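Local coordinates for protein dihydropteroate synthase 2 (PDB 2VP8) that probably lacks dihydropteroate synthase activity and binds that enzyme's pterin pyrophosphate substrate only very weakly, though it can probably bind the inhibitor dapsone, at residues V122-R126 / A127-K131; D98-I101 / T102-P106; P153-A156 / A157-A161; I108-L111 / R112-P116; A67-A70 / V71-A74. All blocks are in the same frame, centred on the assembly; numbering follows the deposited sequence.

Interaction 1. Residues V122-R126 / A127-K131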
loop_
_atom_site.group_PDB
_atom_site.type_symbol
_atom_site.label_atom_id
_atom_site.label_comp_id
_atom_site.label_asym_id
_atom_site.label_seq_id
_atom_site.Cartn_x
_atom_site.Cartn_y
_atom_site.Cartn_z
ATOM N N VAL B 122 2.147 -27.480 3.280
ATOM C CA VAL B 122 2.754 -27.882 4.536
ATOM C C VAL B 122 4.021 -27.066 4.797
ATOM O O VAL B 122 4.913 -26.990 3.946
ATOM C CB VAL B 122 2.992 -29.430 4.601
ATOM C CG1 VAL B 122 3.775 -29.929 3.394
ATOM C CG2 VAL B 122 3.669 -29.836 5.906
ATOM N N ASP B 123 4.062 -26.430 5.967
ATOM C CA ASP B 123 5.240 -25.699 6.436
ATOM C C ASP B 123 6.266 -26.638 7.103
ATOM O O ASP B 123 6.267 -26.818 8.326
ATOM C CB ASP B 123 4.827 -24.569 7.393
ATOM C CG ASP B 123 6.008 -23.696 7.829
ATOM O OD1 ASP B 123 7.163 -23.998 7.464
ATOM O OD2 ASP B 123 5.781 -22.697 8.542
ATOM N N THR B 124 7.137 -27.230 6.287
ATOM C CA THR B 124 8.172 -28.135 6.784
ATOM C C THR B 124 9.459 -28.034 5.976
ATOM O O THR B 124 9.432 -27.749 4.779
ATOM C CB THR B 124 7.696 -29.610 6.817
ATOM O OG1 THR B 124 8.733 -30.435 7.362
ATOM C CG2 THR B 124 7.338 -30.110 5.422
ATOM N N TRP B 125 10.583 -28.272 6.639
ATOM C CA TRP B 125 11.878 -28.292 5.972
ATOM C C TRP B 125 12.407 -29.717 5.821
ATOM O O TRP B 125 13.380 -29.948 5.103
ATOM C CB TRP B 125 12.881 -27.425 6.732
ATOM C CG TRP B 125 13.099 -27.847 8.157
ATOM C CD1 TRP B 125 12.345 -27.495 9.240
ATOM C CD2 TRP B 125 14.147 -28.693 8.653
ATOM N NE1 TRP B 125 12.855 -28.071 10.379
ATOM C CE2 TRP B 125 13.961 -28.811 10.049
ATOM C CE3 TRP B 125 15.224 -29.363 8.056
ATOM C CZ2 TRP B 125 14.813 -29.571 10.859
ATOM C CZ3 TRP B 125 16.073 -30.122 8.863
ATOM C CH2 TRP B 125 15.859 -30.219 10.250
ATOM N N ARG B 126 11.742 -30.662 6.487
ATOM C CA ARG B 126 12.143 -32.075 6.498
ATOM C C ARG B 126 11.392 -32.899 5.454
ATOM O O ARG B 126 10.162 -32.900 5.419
ATOM C CB ARG B 126 11.925 -32.684 7.886
ATOM C CG ARG B 126 12.858 -32.169 8.970
ATOM C CD ARG B 126 12.615 -32.903 10.274
ATOM N NE ARG B 126 13.869 -33.223 10.959
ATOM C CZ ARG B 126 14.232 -32.744 12.146
ATOM N NH1 ARG B 126 13.430 -31.914 12.808
ATOM N NH2 ARG B 126 15.397 -33.102 12.677
ATOM N N ALA B 127 12.146 -33.605 4.615
ATOM C CA ALA B 127 11.590 -34.409 3.520
ATOM C C ALA B 127 10.656 -35.535 3.986
ATOM O O ALA B 127 9.635 -35.801 3.348
ATOM C CB ALA B 127 12.716 -34.974 2.664
ATOM N N GLN B 128 11.020 -36.193 5.085
ATOM C CA GLN B 128 10.193 -37.243 5.679
ATOM C C GLN B 128 8.826 -36.682 6.085
ATOM O O GLN B 128 7.793 -37.323 5.879
ATOM C CB GLN B 128 10.894 -37.875 6.892
ATOM C CG GLN B 128 12.203 -38.607 6.581
ATOM C CD GLN B 128 12.712 -39.443 7.755
ATOM O OE1 GLN B 128 12.117 -39.451 8.834
ATOM N NE2 GLN B 128 13.819 -40.155 7.543
ATOM N N VAL B 129 8.835 -35.474 6.647
ATOM C CA VAL B 129 7.616 -34.803 7.095
ATOM C C VAL B 129 6.741 -34.411 5.904
ATOM O O VAL B 129 5.526 -34.610 5.929
ATOM C CB VAL B 129 7.935 -33.569 7.970
ATOM C CG1 VAL B 129 6.665 -32.947 8.501
ATOM C CG2 VAL B 129 8.830 -33.955 9.131
ATOM N N ALA B 130 7.368 -33.869 4.865
ATOM C CA ALA B 130 6.668 -33.496 3.641
ATOM C C ALA B 130 6.057 -34.700 2.939
ATOM O O ALA B 130 4.978 -34.595 2.352
ATOM C CB ALA B 130 7.601 -32.761 2.699
ATOM N N LYS B 131 6.752 -35.835 3.009
ATOM C CA LYS B 131 6.299 -37.079 2.393
ATOM C C LYS B 131 4.905 -37.471 2.887
ATOM O O LYS B 131 3.967 -37.575 2.093
ATOM C CB LYS B 131 7.306 -38.204 2.657
ATOM C CG LYS B 131 7.274 -39.341 1.638
ATOM C CD LYS B 131 8.253 -40.457 1.992
ATOM C CE LYS B 131 8.335 -41.496 0.878
ATOM N NZ LYS B 131 8.992 -42.754 1.329
#
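The chain passes from strand 119-123 through a short loop into helix 127-136, and the carbonyl of Arg126, at the N-cap position, accepts from Ala130 N at 3.0 Å. This is the strand-to-helix step of a beta-alpha-beta unit in a TIM-barrel fold. Just before the helix, Thr124 forms an ST turn: its OG1 accepts from Arg126 N at 3.1 Å with an N-H...O angle of 152°. OG1 is anti to the backbone nitrogen (chi1 -178°), which directs the hydroxyl forward, to Arg126 N and the first turn of the helix. A threonine suits this place because its two branches do different work. While OG1 holds the loop and abuts Val129 CB, the methyl CG2 rests against Ala130 CB at 3.8 Å. Val129 in turn reaches back with both branches, CG1 toward Thr124 and CG2 to Arg126 CB at 3.6 Å; a branched apolar residue suits this buried place, where Val129 also packs on Glu100 of helix 98-114. The carboxylate of Asp149 accepts from Ala127 N. The side chain of Trp125 is about 10 Å from that of His220, a residue probably characteristic of family members without synthase activity. The Arg126 side chain passes over the indole within the loop, CG 3.5 Å above the centre of the Trp125 ring, the guanidinium tilted against it with Trp125 CZ2 over one face, offset toward the rim.

Interaction 2. Residues D98-I101 / T102-P106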
loop_
_atom_site.group_PDB
_atom_site.type_symbol
_atom_site.label_atom_id
_atom_site.label_comp_id
_atom_site.label_asym_id
_atom_site.label_seq_id
_atom_site.Cartn_x
_atom_site.Cartn_y
_atom_site.Cartn_z
ATOM N N ASP B 98 8.962 -38.270 14.092
ATOM C CA ASP B 98 7.897 -39.247 14.313
ATOM C C ASP B 98 6.657 -38.566 14.875
ATOM O O ASP B 98 5.549 -38.764 14.372
ATOM C CB ASP B 98 8.356 -40.344 15.281
ATOM C CG ASP B 98 9.795 -40.777 15.049
ATOM O OD1 ASP B 98 10.062 -41.998 15.100
ATOM O OD2 ASP B 98 10.665 -39.905 14.828
ATOM N N THR B 99 6.858 -37.754 15.911
ATOM C CA THR B 99 5.759 -37.061 16.578
ATOM C C THR B 99 5.195 -35.942 15.706
ATOM O O THR B 99 3.982 -35.721 15.687
ATOM C CB THR B 99 6.165 -36.496 17.963
ATOM O OG1 THR B 99 7.031 -35.366 17.792
ATOM C CG2 THR B 99 6.854 -37.569 18.821
ATOM N N GLU B 100 6.074 -35.251 14.981
ATOM C CA GLU B 100 5.656 -34.173 14.080
ATOM C C GLU B 100 4.708 -34.676 12.992
ATOM O O GLU B 100 3.783 -33.966 12.601
ATOM C CB GLU B 100 6.862 -33.467 13.448
ATOM C CG GLU B 100 6.550 -32.037 12.984
ATOM C CD GLU B 100 7.495 -31.511 11.913
ATOM O OE1 GLU B 100 8.670 -31.940 11.861
ATOM O OE2 GLU B 100 7.055 -30.649 11.121
ATOM N N ILE B 101 4.952 -35.892 12.505
ATOM C CA ILE B 101 4.057 -36.562 11.559
ATOM C C ILE B 101 2.695 -36.798 12.207
ATOM O O ILE B 101 1.666 -36.443 11.632
ATOM C CB ILE B 101 4.650 -37.912 11.040
ATOM C CG1 ILE B 101 5.846 -37.674 10.113
ATOM C CG2 ILE B 101 3.587 -38.768 10.330
ATOM C CD1 ILE B 101 5.504 -36.951 8.829
ATOM N N THR B 102 2.700 -37.376 13.410
ATOM C CA THR B 102 1.461 -37.663 14.142
ATOM C C THR B 102 0.770 -36.386 14.635
ATOM O O THR B 102 -0.245 -36.452 15.325
ATOM C CB THR B 102 1.681 -38.641 15.335
ATOM O OG1 THR B 102 2.589 -38.063 16.278
ATOM C CG2 THR B 102 2.224 -39.998 14.858
ATOM N N ARG B 103 1.330 -35.232 14.280
ATOM C CA ARG B 103 0.684 -33.947 14.538
ATOM C C ARG B 103 0.102 -33.327 13.269
ATOM O O ARG B 103 -0.996 -32.781 13.302
ATOM C CB ARG B 103 1.635 -32.964 15.244
ATOM C CG ARG B 103 1.723 -33.182 16.759
ATOM C CD ARG B 103 1.908 -31.868 17.531
ATOM N NE ARG B 103 3.310 -31.571 17.838
ATOM C CZ ARG B 103 3.952 -31.985 18.931
ATOM N NH1 ARG B 103 3.332 -32.730 19.842
ATOM N NH2 ARG B 103 5.226 -31.660 19.113
ATOM N N LEU B 104 0.826 -33.425 12.156
ATOM C CA LEU B 104 0.385 -32.809 10.896
ATOM C C LEU B 104 -0.611 -33.655 10.116
ATOM O O LEU B 104 -1.553 -33.119 9.527
ATOM C CB LEU B 104 1.576 -32.475 9.986
ATOM C CG LEU B 104 2.539 -31.348 10.361
ATOM C CD1 LEU B 104 3.663 -31.291 9.352
ATOM C CD2 LEU B 104 1.841 -30.000 10.448
ATOM N N VAL B 105 -0.386 -34.967 10.101
ATOM C CA VAL B 105 -1.161 -35.885 9.256
ATOM C C VAL B 105 -2.671 -35.873 9.559
ATOM O O VAL B 105 -3.464 -35.634 8.651
ATOM C CB VAL B 105 -0.545 -37.327 9.226
ATOM C CG1 VAL B 105 -1.527 -38.355 8.662
ATOM C CG2 VAL B 105 0.726 -37.327 8.397
ATOM N N PRO B 106 -3.069 -36.102 10.829
ATOM C CA PRO B 106 -4.506 -36.087 11.100
ATOM C C PRO B 106 -5.130 -34.731 10.763
ATOM O O PRO B 106 -6.274 -34.669 10.315
ATOM C CB PRO B 106 -4.581 -36.349 12.607
ATOM C CG PRO B 106 -3.302 -37.009 12.946
ATOM C CD PRO B 106 -2.293 -36.375 12.053
#
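Thr102 turns its hydroxyl back onto the preceding turn of helix 98-114, where OG1 donates to the carbonyl oxygen of Thr99 at 2.8 Å. With chi1 at 61°, OG1 stands between its own backbone nitrogen and carbonyl carbon, which brings it close to the helix wall. The hydroxyl comes in at a C=O...O angle of 110°, well to one side of the oxygen, so it approaches the carbonyl from its flank. A threonine is at home here, since the hydroxyl can bond back to the helix while the methyl CG2 lies near Asp98 O. Beside it, Ile101 and Val105 meet through methyls, CG2 to CG2 at 3.7 Å. Ile101 CG2 is anti to the backbone nitrogen, whereas Val105 CG2 is anti to the carbonyl carbon, which brings the two methyls together. Glu100 and Leu104 run side by side and point the same way, with OE2 3.9 Å from Leu104 CD1. The helix is kinked at Arg103, whose N makes a weak bond to Glu100 O, and at Pro106, whose ring nitrogen has no hydrogen to donate, but Val105 N gives a straight bond to Ile101 O (3.0 Å, 167°). The beta-branched pair Ile101 and Val105 packs on Ala132 of helix 127-136, Leu104 leans on Val129 of that helix, and Thr102 and Arg103 lie on the exposed side.

Interaction 3. Residues P153-A156 / A157-A161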
loop_
_atom_site.group_PDB
_atom_site.type_symbol
_atom_site.label_atom_id
_atom_site.label_comp_id
_atom_site.label_asym_id
_atom_site.label_seq_id
_atom_site.Cartn_x
_atom_site.Cartn_y
_atom_site.Cartn_z
ATOM N N PRO B 153 13.020 -31.680 -3.195
ATOM C CA PRO B 153 12.407 -31.622 -4.528
ATOM C C PRO B 153 11.973 -32.998 -5.039
ATOM O O PRO B 153 10.931 -33.106 -5.687
ATOM C CB PRO B 153 13.525 -31.048 -5.406
ATOM C CG PRO B 153 14.420 -30.328 -4.461
ATOM C CD PRO B 153 14.399 -31.158 -3.219
ATOM N N GLU B 154 12.765 -34.030 -4.743
ATOM C CA GLU B 154 12.406 -35.411 -5.075
ATOM C C GLU B 154 11.017 -35.762 -4.544
ATOM O O GLU B 154 10.205 -36.342 -5.264
ATOM C CB GLU B 154 13.444 -36.406 -4.531
ATOM C CG GLU B 154 14.175 -37.241 -5.588
ATOM C CD GLU B 154 15.430 -36.575 -6.141
ATOM O OE1 GLU B 154 15.291 -35.485 -6.799
ATOM O OE2 GLU B 154 16.559 -37.156 -5.942
ATOM N N VAL B 155 10.751 -35.388 -3.294
ATOM C CA VAL B 155 9.473 -35.674 -2.642
ATOM C C VAL B 155 8.304 -35.024 -3.389
ATOM O O VAL B 155 7.316 -35.690 -3.701
ATOM C CB VAL B 155 9.473 -35.227 -1.160
ATOM C CG1 VAL B 155 8.135 -35.554 -0.490
ATOM C CG2 VAL B 155 10.620 -35.869 -0.401
ATOM N N ALA B 156 8.428 -33.729 -3.677
ATOM C CA ALA B 156 7.411 -32.997 -4.430
ATOM C C ALA B 156 7.132 -33.648 -5.777
ATOM O O ALA B 156 5.979 -33.760 -6.189
ATOM C CB ALA B 156 7.838 -31.550 -4.626
ATOM N N ALA B 157 8.201 -34.081 -6.444
ATOM C CA ALA B 157 8.121 -34.702 -7.760
ATOM C C ALA B 157 7.303 -35.994 -7.731
ATOM O O ALA B 157 6.382 -36.168 -8.528
ATOM C CB ALA B 157 9.522 -34.965 -8.294
ATOM N N GLU B 158 7.644 -36.884 -6.800
ATOM C CA GLU B 158 6.979 -38.178 -6.638
ATOM C C GLU B 158 5.475 -38.050 -6.356
ATOM O O GLU B 158 4.660 -38.777 -6.928
ATOM C CB GLU B 158 7.672 -38.974 -5.526
ATOM C CG GLU B 158 6.944 -40.243 -5.069
ATOM C CD GLU B 158 7.740 -41.039 -4.036
ATOM O OE1 GLU B 158 8.786 -40.464 -3.541
ATOM O OE2 GLU B 158 7.323 -42.240 -3.721
ATOM N N PHE B 159 5.114 -37.115 -5.482
ATOM C CA PHE B 159 3.720 -36.929 -5.091
ATOM C C PHE B 159 2.948 -35.980 -6.003
ATOM O O PHE B 159 1.742 -35.801 -5.831
ATOM C CB PHE B 159 3.638 -36.463 -3.638
ATOM C CG PHE B 159 3.837 -37.564 -2.645
ATOM C CD1 PHE B 159 5.097 -37.824 -2.122
ATOM C CD2 PHE B 159 2.761 -38.353 -2.235
ATOM C CE1 PHE B 159 5.286 -38.853 -1.202
ATOM C CE2 PHE B 159 2.937 -39.377 -1.312
ATOM C CZ PHE B 159 4.205 -39.629 -0.796
ATOM N N GLY B 160 3.635 -35.388 -6.977
ATOM C CA GLY B 160 3.008 -34.411 -7.857
ATOM C C GLY B 160 2.577 -33.187 -7.069
ATOM O O GLY B 160 1.514 -32.617 -7.310
ATOM N N ALA B 161 3.411 -32.799 -6.109
ATOM C CA ALA B 161 3.165 -31.629 -5.291
ATOM C C ALA B 161 4.033 -30.466 -5.743
ATOM O O ALA B 161 5.133 -30.661 -6.262
ATOM C CB ALA B 161 3.428 -31.946 -3.830
#
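Ala157, Glu158 and Phe159 each give a backbone N-H to the residue four places earlier, Pro153, Glu154 and Val155, and the helix then ends in a Schellman motif at Gly160. Its two closing bonds run from Ala161 N to Ala156 O (2.7 Å, 154°) and from Gly160 N to Ala157 O (3.2 Å). Gly160 has a positive phi of 64°, a conformation easily adopted without a side chain, and this is what swings the chain out of the helix toward strand 162-166. The methyls of Ala156 and Ala161 come loosely together, CB to CB at 4.5 Å, the C3 to C'' apolar contact that commonly accompanies this motif. On another side of the helix, Val155 and Phe159 lie side by side and point the same way, with Val155 CG1 4.1 Å from Phe159 CD1. The carbonyl oxygen of Val155 lies at the edge of the phenyl ring and in its plane, 3.5 Å from CD1. Phe159 CG, anti to the carbonyl carbon (chi1 -78°), folds the ring back along the preceding turn and onto Lys131 and Cys134 of helix 127-136. The partly negative oxygen of Val155, which also accepts from Phe159 N, would meet the weakly positive rim of the ring, which may be mildly favourable, while the cap satisfies polar backbone groups that the last turn would otherwise leave without helical partners.

Interaction 4. Residues I108-L111 / R112-P116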
loop_
_atom_site.group_PDB
_atom_site.type_symbol
_atom_site.label_atom_id
_atom_site.label_comp_id
_atom_site.label_asym_id
_atom_site.label_seq_id
_atom_site.Cartn_x
_atom_site.Cartn_y
_atom_site.Cartn_z
ATOM N N ILE B 108 -4.051 -32.441 8.404
ATOM C CA ILE B 108 -4.177 -32.373 6.944
ATOM C C ILE B 108 -5.311 -33.286 6.483
ATOM O O ILE B 108 -6.145 -32.881 5.674
ATOM C CB ILE B 108 -2.865 -32.735 6.225
ATOM C CG1 ILE B 108 -1.825 -31.625 6.420
ATOM C CG2 ILE B 108 -3.107 -32.950 4.733
ATOM C CD1 ILE B 108 -0.386 -32.119 6.440
ATOM N N GLU B 109 -5.347 -34.505 7.025
ATOM C CA GLU B 109 -6.429 -35.449 6.746
ATOM C C GLU B 109 -7.789 -34.826 7.003
ATOM O O GLU B 109 -8.675 -34.920 6.156
ATOM C CB GLU B 109 -6.280 -36.731 7.563
ATOM C CG GLU B 109 -5.346 -37.756 6.937
ATOM C CD GLU B 109 -5.324 -39.077 7.686
ATOM O OE1 GLU B 109 -5.941 -39.190 8.773
ATOM O OE2 GLU B 109 -4.682 -40.015 7.180
ATOM N N TRP B 110 -7.941 -34.185 8.165
ATOM C CA TRP B 110 -9.183 -33.510 8.519
ATOM C C TRP B 110 -9.473 -32.359 7.564
ATOM O O TRP B 110 -10.614 -32.190 7.120
ATOM C CB TRP B 110 -9.172 -32.983 9.961
ATOM C CG TRP B 110 -10.371 -32.111 10.216
ATOM C CD1 TRP B 110 -11.629 -32.527 10.555
ATOM C CD2 TRP B 110 -10.441 -30.681 10.094
ATOM N NE1 TRP B 110 -12.467 -31.449 10.674
ATOM C CE2 TRP B 110 -11.768 -30.303 10.395
ATOM C CE3 TRP B 110 -9.509 -29.684 9.770
ATOM C CZ2 TRP B 110 -12.194 -28.966 10.373
ATOM C CZ3 TRP B 110 -9.929 -28.352 9.757
ATOM C CH2 TRP B 110 -11.261 -28.008 10.056
ATOM N N LEU B 111 -8.439 -31.575 7.263
ATOM C CA LEU B 111 -8.585 -30.378 6.447
ATOM C C LEU B 111 -9.079 -30.758 5.062
ATOM O O LEU B 111 -10.025 -30.158 4.552
ATOM C CB LEU B 111 -7.252 -29.607 6.407
ATOM C CG LEU B 111 -6.918 -28.329 5.609
ATOM C CD1 LEU B 111 -8.108 -27.516 5.128
ATOM C CD2 LEU B 111 -5.995 -27.461 6.431
ATOM N N ARG B 112 -8.455 -31.778 4.478
ATOM C CA ARG B 112 -8.833 -32.289 3.163
ATOM C C ARG B 112 -10.273 -32.805 3.183
ATOM O O ARG B 112 -11.008 -32.647 2.202
ATOM C CB ARG B 112 -7.876 -33.402 2.740
ATOM C CG ARG B 112 -8.119 -33.982 1.348
ATOM C CD ARG B 112 -7.220 -33.352 0.318
ATOM N NE ARG B 112 -7.729 -32.049 -0.057
ATOM C CZ ARG B 112 -7.002 -31.047 -0.542
ATOM N NH1 ARG B 112 -5.692 -31.162 -0.730
ATOM N NH2 ARG B 112 -7.612 -29.904 -0.825
ATOM N N GLY B 113 -10.667 -33.408 4.307
ATOM C CA GLY B 113 -12.017 -33.930 4.488
ATOM C C GLY B 113 -13.053 -32.827 4.471
ATOM O O GLY B 113 -14.089 -32.958 3.814
ATOM N N ALA B 114 -12.757 -31.737 5.184
ATOM C CA ALA B 114 -13.685 -30.618 5.364
ATOM C C ALA B 114 -13.756 -29.755 4.115
ATOM O O ALA B 114 -14.825 -29.298 3.712
ATOM C CB ALA B 114 -13.258 -29.778 6.545
ATOM N N TYR B 115 -12.598 -29.542 3.501
ATOM C CA TYR B 115 -12.492 -28.689 2.344
ATOM C C TYR B 115 -11.783 -29.417 1.216
ATOM O O TYR B 115 -10.572 -29.266 1.046
ATOM C CB TYR B 115 -11.732 -27.433 2.721
ATOM C CG TYR B 115 -12.449 -26.570 3.729
ATOM C CD1 TYR B 115 -12.056 -26.548 5.064
ATOM C CD2 TYR B 115 -13.512 -25.770 3.341
ATOM C CE1 TYR B 115 -12.707 -25.745 5.985
ATOM C CE2 TYR B 115 -14.167 -24.975 4.246
ATOM C CZ TYR B 115 -13.764 -24.959 5.563
ATOM O OH TYR B 115 -14.445 -24.162 6.445
ATOM N N PRO B 116 -12.538 -30.207 0.433
ATOM C CA PRO B 116 -11.947 -31.060 -0.601
ATOM C C PRO B 116 -11.203 -30.275 -1.677
ATOM O O PRO B 116 -10.216 -30.770 -2.217
ATOM C CB PRO B 116 -13.158 -31.776 -1.212
ATOM C CG PRO B 116 -14.250 -31.634 -0.208
ATOM C CD PRO B 116 -14.005 -30.327 0.473
#
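Trp110 lays its indole over the methyl of Ala114 one turn further on, a CH-pi contact in which CB stands 4.3 Å from the centroid of the six-membered ring, 20° off the ring normal. The nearest ring atom is CZ2, at 4.1 Å from Ala114 CB, because the methyl is displaced toward the rim. A chi1 of 171° puts CG anti to the backbone nitrogen and bends the indole forward along the helix axis. Alanine suits this place, its single methyl fitting under the broad ring close to the backbone. Next to Trp110 in sequence, Leu111 has its CD1 4.1 Å from CD1 of Tyr115, the two side chains crossing at a slant. Leu111 belongs to the last turn of helix 98-114, one of the outer helices of the TIM barrel, and Tyr115 follows directly after it. Leu111 points inward onto Ile120 of strand 119-123 and Ile82 and Val84 of strand 81-85, as a buried leucine between helix and sheet should, while Tyr115 packs on Val71 and Val75 of helix 65-76. Tyr115 is the first residue to leave helical angles, yet its N still donates to Leu111 O at 2.8 Å. Arg112, bent at chi2 and chi3, passes Ile120 and puts NH1 in a salt bridge with Asp139 and a hydrogen bond to Gly137 O. The indole of Trp110 meets the ring of His72 in helix 65-76, with planes about 70° apart.

Interaction 5. Residues A67-A70 / V71-A74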
loop_
_atom_site.group_PDB
_atom_site.type_symbol
_atom_site.label_atom_id
_atom_site.label_comp_id
_atom_site.label_asym_id
_atom_site.label_seq_id
_atom_site.Cartn_x
_atom_site.Cartn_y
_atom_site.Cartn_z
ATOM N N ALA B 67 -7.490 -24.744 16.110
ATOM C CA ALA B 67 -6.866 -24.970 14.806
ATOM C C ALA B 67 -7.913 -25.183 13.718
ATOM O O ALA B 67 -7.791 -24.633 12.614
ATOM C CB ALA B 67 -5.903 -26.146 14.865
ATOM N N ARG B 68 -8.929 -25.990 14.030
ATOM C CA ARG B 68 -10.061 -26.209 13.137
ATOM C C ARG B 68 -10.724 -24.881 12.802
ATOM O O ARG B 68 -10.974 -24.579 11.633
ATOM C CB ARG B 68 -11.082 -27.146 13.775
ATOM C CG ARG B 68 -10.793 -28.614 13.589
ATOM C CD ARG B 68 -12.056 -29.429 13.712
ATOM N NE ARG B 68 -12.153 -30.096 15.002
ATOM C CZ ARG B 68 -12.834 -29.639 16.041
ATOM N NH1 ARG B 68 -13.498 -28.493 15.963
ATOM N NH2 ARG B 68 -12.849 -30.339 17.164
ATOM N N ASP B 69 -10.981 -24.084 13.836
ATOM C CA ASP B 69 -11.609 -22.790 13.682
ATOM C C ASP B 69 -10.741 -21.862 12.852
ATOM O O ASP B 69 -11.253 -21.152 11.989
ATOM C CB ASP B 69 -11.892 -22.170 15.047
ATOM C CG ASP B 69 -13.042 -22.841 15.772
ATOM O OD1 ASP B 69 -13.787 -23.634 15.147
ATOM O OD2 ASP B 69 -13.212 -22.567 16.981
ATOM N N ALA B 70 -9.433 -21.881 13.114
ATOM C CA ALA B 70 -8.461 -21.082 12.358
ATOM C C ALA B 70 -8.609 -21.338 10.871
ATOM O O ALA B 70 -8.643 -20.397 10.073
ATOM C CB ALA B 70 -7.045 -21.385 12.806
ATOM N N VAL B 71 -8.722 -22.615 10.507
ATOM C CA VAL B 71 -8.940 -22.991 9.115
ATOM C C VAL B 71 -10.283 -22.452 8.637
ATOM O O VAL B 71 -10.341 -21.760 7.620
ATOM C CB VAL B 71 -8.844 -24.517 8.895
ATOM C CG1 VAL B 71 -9.260 -24.893 7.468
ATOM C CG2 VAL B 71 -7.443 -24.994 9.179
ATOM N N HIS B 72 -11.348 -22.739 9.378
ATOM C CA HIS B 72 -12.679 -22.313 8.964
ATOM C C HIS B 72 -12.731 -20.817 8.693
ATOM O O HIS B 72 -13.386 -20.383 7.748
ATOM C CB HIS B 72 -13.735 -22.672 10.004
ATOM C CG HIS B 72 -13.963 -24.140 10.163
ATOM N ND1 HIS B 72 -14.200 -24.723 11.389
ATOM C CD2 HIS B 72 -13.995 -25.143 9.255
ATOM C CE1 HIS B 72 -14.365 -26.022 11.227
ATOM N NE2 HIS B 72 -14.247 -26.302 9.942
ATOM N N ARG B 73 -12.037 -20.042 9.526
ATOM C CA ARG B 73 -12.028 -18.592 9.407
ATOM C C ARG B 73 -11.267 -18.161 8.152
ATOM O O ARG B 73 -11.753 -17.335 7.375
ATOM C CB ARG B 73 -11.417 -17.965 10.661
ATOM C CG ARG B 73 -12.154 -16.733 11.168
ATOM C CD ARG B 73 -11.421 -16.019 12.321
ATOM N NE ARG B 73 -11.197 -16.878 13.492
ATOM C CZ ARG B 73 -10.007 -17.368 13.861
ATOM N NH1 ARG B 73 -8.909 -17.088 13.150
ATOM N NH2 ARG B 73 -9.908 -18.142 14.944
ATOM N N ALA B 74 -10.086 -18.737 7.943
ATOM C CA ALA B 74 -9.266 -18.401 6.781
ATOM C C ALA B 74 -9.981 -18.696 5.463
ATOM O O ALA B 74 -9.951 -17.875 4.531
ATOM C CB ALA B 74 -7.931 -19.126 6.840
#
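The imidazole of His72 has the carbonyl oxygen of Arg68 over one face, 3.2 Å above the ring plane and offset toward the rim, and the carboxylate of Asp69 at its edge. Asp69 OD1 is 3.9 Å from His72 ND1, the carboxylate and ring planes turned 43° against each other, a close approach at more than hydrogen-bonding distance. Likewise Arg68 O does not bond to ND1; its partner is the backbone N of His72, at 2.9 Å. The imidazole is placed by CG standing anti to the carbonyl carbon of His72 (chi1 -67°), which lays the ring over the Arg68 carbonyl. The second flat group, the guanidinium of Arg73, has Asp69 O over one face, while its bend at chi3 carries NH1 to within 4.1 Å of Ala70 CA. These polar groups lie along the sides of helix 65-76 that do not face the sheet; the helix links the adjacent parallel strands 43-49 and 81-85 as the crossover of a beta-alpha-beta unit in the TIM barrel. Its inner side is made of small and branched apolar residues that let the helix come close to the sheet: Ala70 and Val71 rest on Val48, and Ala74 on Ala46 and Ile82. Val71 also touches Phe107 of the next helix. Within the turn, Val71 CG2 lies 3.5 Å from Ala67 O, and Ala74 CB is as near to Ala70 O.

Along the chain the order is interaction 5, then 2 and 4, then 1, then 3, all within the pterin-binding TIM-barrel region. Interactions 2 and 4 are successive parts of helix 98-114, centres about 15 Å apart, and this helix lies between interactions 5 and 1. At one end its residues 108-116 pack on interaction 5, where Leu111 CD1 lies 3.7 Å from Val71 CG1; at the other, residues 98-106 pack on interaction 1. Interaction 1 in turn meets interaction 3, centres about 11 Å apart. Interactions 3 and 5 stand farthest apart, their centres about 27 Å apart. The five contacts fall on four consecutive helices (65-76, 98-114, 127-136, 152-159) outside the barrel.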